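Local coordinates for protein alginate lyase A1-II' (Sphingomonas sp. A1, PDB 2CWS) that probably depolymerises the polysaccharide alginate by lyase cleavage, this chain being its polysaccharide lyase family 7 domain, at residues A[92-97]-A[220-225]. Residues are numbered along the deposited sequence; the frame is centred on the assembly and turned at random. Where two conformers were deposited one is given.
Sequences KLSGKT and LYSLSV
A classic beta bulge interrupts the antiparallel pairing of 92-97 with 220-225: an extra residue in the latter sets two consecutive residues, Tyr221 and Ser222, against the single Ser94. Ser94 O takes a nearly straight bond from Tyr221 N (2.8 Å, 169° at the hydrogen) and a weak one from Ser222 N at 3.4 Å, one carbonyl serving two amides. Beyond the bulge, Lys92 and Ser224 form a regular hydrogen-bonded pair. On the serine face, Ser94 OG, in the modelled conformer, and Ser222 OG hydrogen-bond at 2.8 Å, either being a possible donor; each lies between its own backbone N and carbonyl carbon (chi1 68° and 59°), which turns the two toward each other. The strands are central neighbours in one sheet of this family's beta-sandwich (jelly-roll) fold. Toward the other sheet, Leu93 CD1 meets Leu220 CD2 at 3.8 Å, Leu93 CB meets Leu223 CD1 at 3.9 Å, and all three leucines touch Ala202. Gly95, lacking a side chain, makes room for Leu220 CD2, which a CB there would approach to 2.9 Å, a clash. In its modelled conformer Lys96 lays CG at the Tyr221 ring edge and CE 3.5 Å from Tyr221 OH, while NZ goes on to hydrogen-bond Gly159 O. Replacing Tyr221 by an alanine is likely to leave Asp46 OD2 without its hydroxyl partner and Lys96 without that edge.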
loop_
_atom_site.group_PDB
_atom_site.type_symbol
_atom_site.label_atom_id
_atom_site.label_comp_id
_atom_site.label_asym_id
_atom_site.label_seq_id
_atom_site.Cartn_x
_atom_site.Cartn_y
_atom_site.Cartn_z
ATOM N N LYS A 92 5.310 0.068 9.288
ATOM C CA LYS A 92 5.509 -1.314 9.680
ATOM C C LYS A 92 4.168 -2.026 9.626
ATOM O O LYS A 92 3.145 -1.465 10.007
ATOM C CB LYS A 92 6.051 -1.476 11.110
ATOM C CG LYS A 92 7.374 -0.775 11.293
ATOM C CD LYS A 92 7.809 -1.008 12.752
ATOM C CE LYS A 92 7.611 -2.490 13.046
ATOM N NZ LYS A 92 8.017 -2.894 14.406
ATOM N N LEU A 93 4.168 -3.260 9.137
ATOM C CA LEU A 93 2.929 -4.026 9.164
ATOM C C LEU A 93 3.288 -5.491 9.311
ATOM O O LEU A 93 4.396 -5.950 8.983
ATOM C CB LEU A 93 2.047 -3.741 7.927
ATOM C CG LEU A 93 2.665 -4.058 6.544
ATOM C CD1 LEU A 93 2.545 -5.534 6.146
ATOM C CD2 LEU A 93 1.897 -3.237 5.503
ATOM N N SER A 94 2.294 -6.263 9.736
ATOM C CA SER A 94 2.381 -7.715 9.680
ATOM C C SER A 94 1.104 -8.209 9.013
ATOM O O SER A 94 0.031 -7.650 9.281
ATOM C CB SER A 94 2.646 -8.419 11.014
ATOM O OG SER A 94 1.519 -8.267 11.830
ATOM N N GLY A 95 1.223 -9.169 8.141
ATOM C CA GLY A 95 0.048 -9.576 7.372
ATOM C C GLY A 95 0.297 -10.819 6.592
ATOM O O GLY A 95 1.343 -11.491 6.736
ATOM N N LYS A 96 -0.642 -11.167 5.731
ATOM C CA LYS A 96 -0.520 -12.311 4.853
ATOM C C LYS A 96 -1.455 -12.111 3.657
ATOM O O LYS A 96 -2.410 -11.356 3.737
ATOM C CB LYS A 96 -0.868 -13.670 5.504
ATOM C CG LYS A 96 -2.287 -13.722 6.091
ATOM C CD LYS A 96 -2.748 -15.125 6.431
ATOM C CE LYS A 96 -1.952 -15.615 7.605
ATOM N NZ LYS A 96 -2.240 -17.088 7.853
ATOM N N THR A 97 -1.116 -12.813 2.578
ATOM C CA THR A 97 -2.041 -12.870 1.428
ATOM C C THR A 97 -2.681 -14.226 1.479
ATOM O O THR A 97 -2.008 -15.265 1.494
ATOM C CB THR A 97 -1.269 -12.576 0.142
ATOM O OG1 THR A 97 -0.875 -11.194 0.151
ATOM C CG2 THR A 97 -2.165 -12.777 -1.080
ATOM N N LEU A 220 -4.126 -7.920 7.351
ATOM C CA LEU A 220 -3.159 -7.260 8.232
ATOM C C LEU A 220 -3.536 -7.588 9.684
ATOM O O LEU A 220 -4.688 -7.542 10.074
ATOM C CB LEU A 220 -3.153 -5.748 8.026
ATOM C CG LEU A 220 -2.641 -5.294 6.630
ATOM C CD1 LEU A 220 -2.787 -3.802 6.470
ATOM C CD2 LEU A 220 -1.201 -5.707 6.419
ATOM N N TYR A 221 -2.465 -7.849 10.473
ATOM C CA TYR A 221 -2.606 -8.066 11.915
ATOM C C TYR A 221 -2.056 -6.884 12.707
ATOM O O TYR A 221 -2.441 -6.681 13.843
ATOM C CB TYR A 221 -1.844 -9.337 12.361
ATOM C CG TYR A 221 -2.441 -10.585 11.731
ATOM C CD1 TYR A 221 -1.881 -11.107 10.575
ATOM C CD2 TYR A 221 -3.561 -11.193 12.263
ATOM C CE1 TYR A 221 -2.409 -12.220 9.963
ATOM C CE2 TYR A 221 -4.089 -12.314 11.641
ATOM C CZ TYR A 221 -3.527 -12.822 10.514
ATOM O OH TYR A 221 -4.021 -13.949 9.881
ATOM N N SER A 222 -1.196 -6.070 12.087
ATOM C CA SER A 222 -0.688 -4.854 12.733
ATOM C C SER A 222 -0.316 -3.881 11.605
ATOM O O SER A 222 0.041 -4.333 10.501
ATOM C CB SER A 222 0.495 -5.154 13.651
ATOM O OG SER A 222 1.533 -5.735 12.915
ATOM N N LEU A 223 -0.393 -2.581 11.919
ATOM C CA LEU A 223 -0.117 -1.542 10.891
ATOM C C LEU A 223 0.157 -0.253 11.617
ATOM O O LEU A 223 -0.710 0.223 12.363
ATOM C CB LEU A 223 -1.337 -1.354 9.983
ATOM C CG LEU A 223 -1.235 -0.229 8.932
ATOM C CD1 LEU A 223 -0.113 -0.474 7.939
ATOM C CD2 LEU A 223 -2.582 -0.055 8.239
ATOM N N SER A 224 1.352 0.318 11.439
ATOM C CA SER A 224 1.689 1.554 12.082
ATOM C C SER A 224 2.534 2.409 11.153
ATOM O O SER A 224 3.241 1.913 10.293
ATOM C CB SER A 224 2.384 1.344 13.443
ATOM O OG SER A 224 3.612 0.726 13.250
ATOM N N VAL A 225 2.481 3.714 11.394
ATOM C CA VAL A 225 3.295 4.690 10.680
ATOM C C VAL A 225 3.928 5.629 11.698
ATOM O O VAL A 225 3.272 6.078 12.614
ATOM C CB VAL A 225 2.420 5.488 9.697
ATOM C CG1 VAL A 225 3.217 6.618 9.070
ATOM C CG2 VAL A 225 1.817 4.596 8.628
#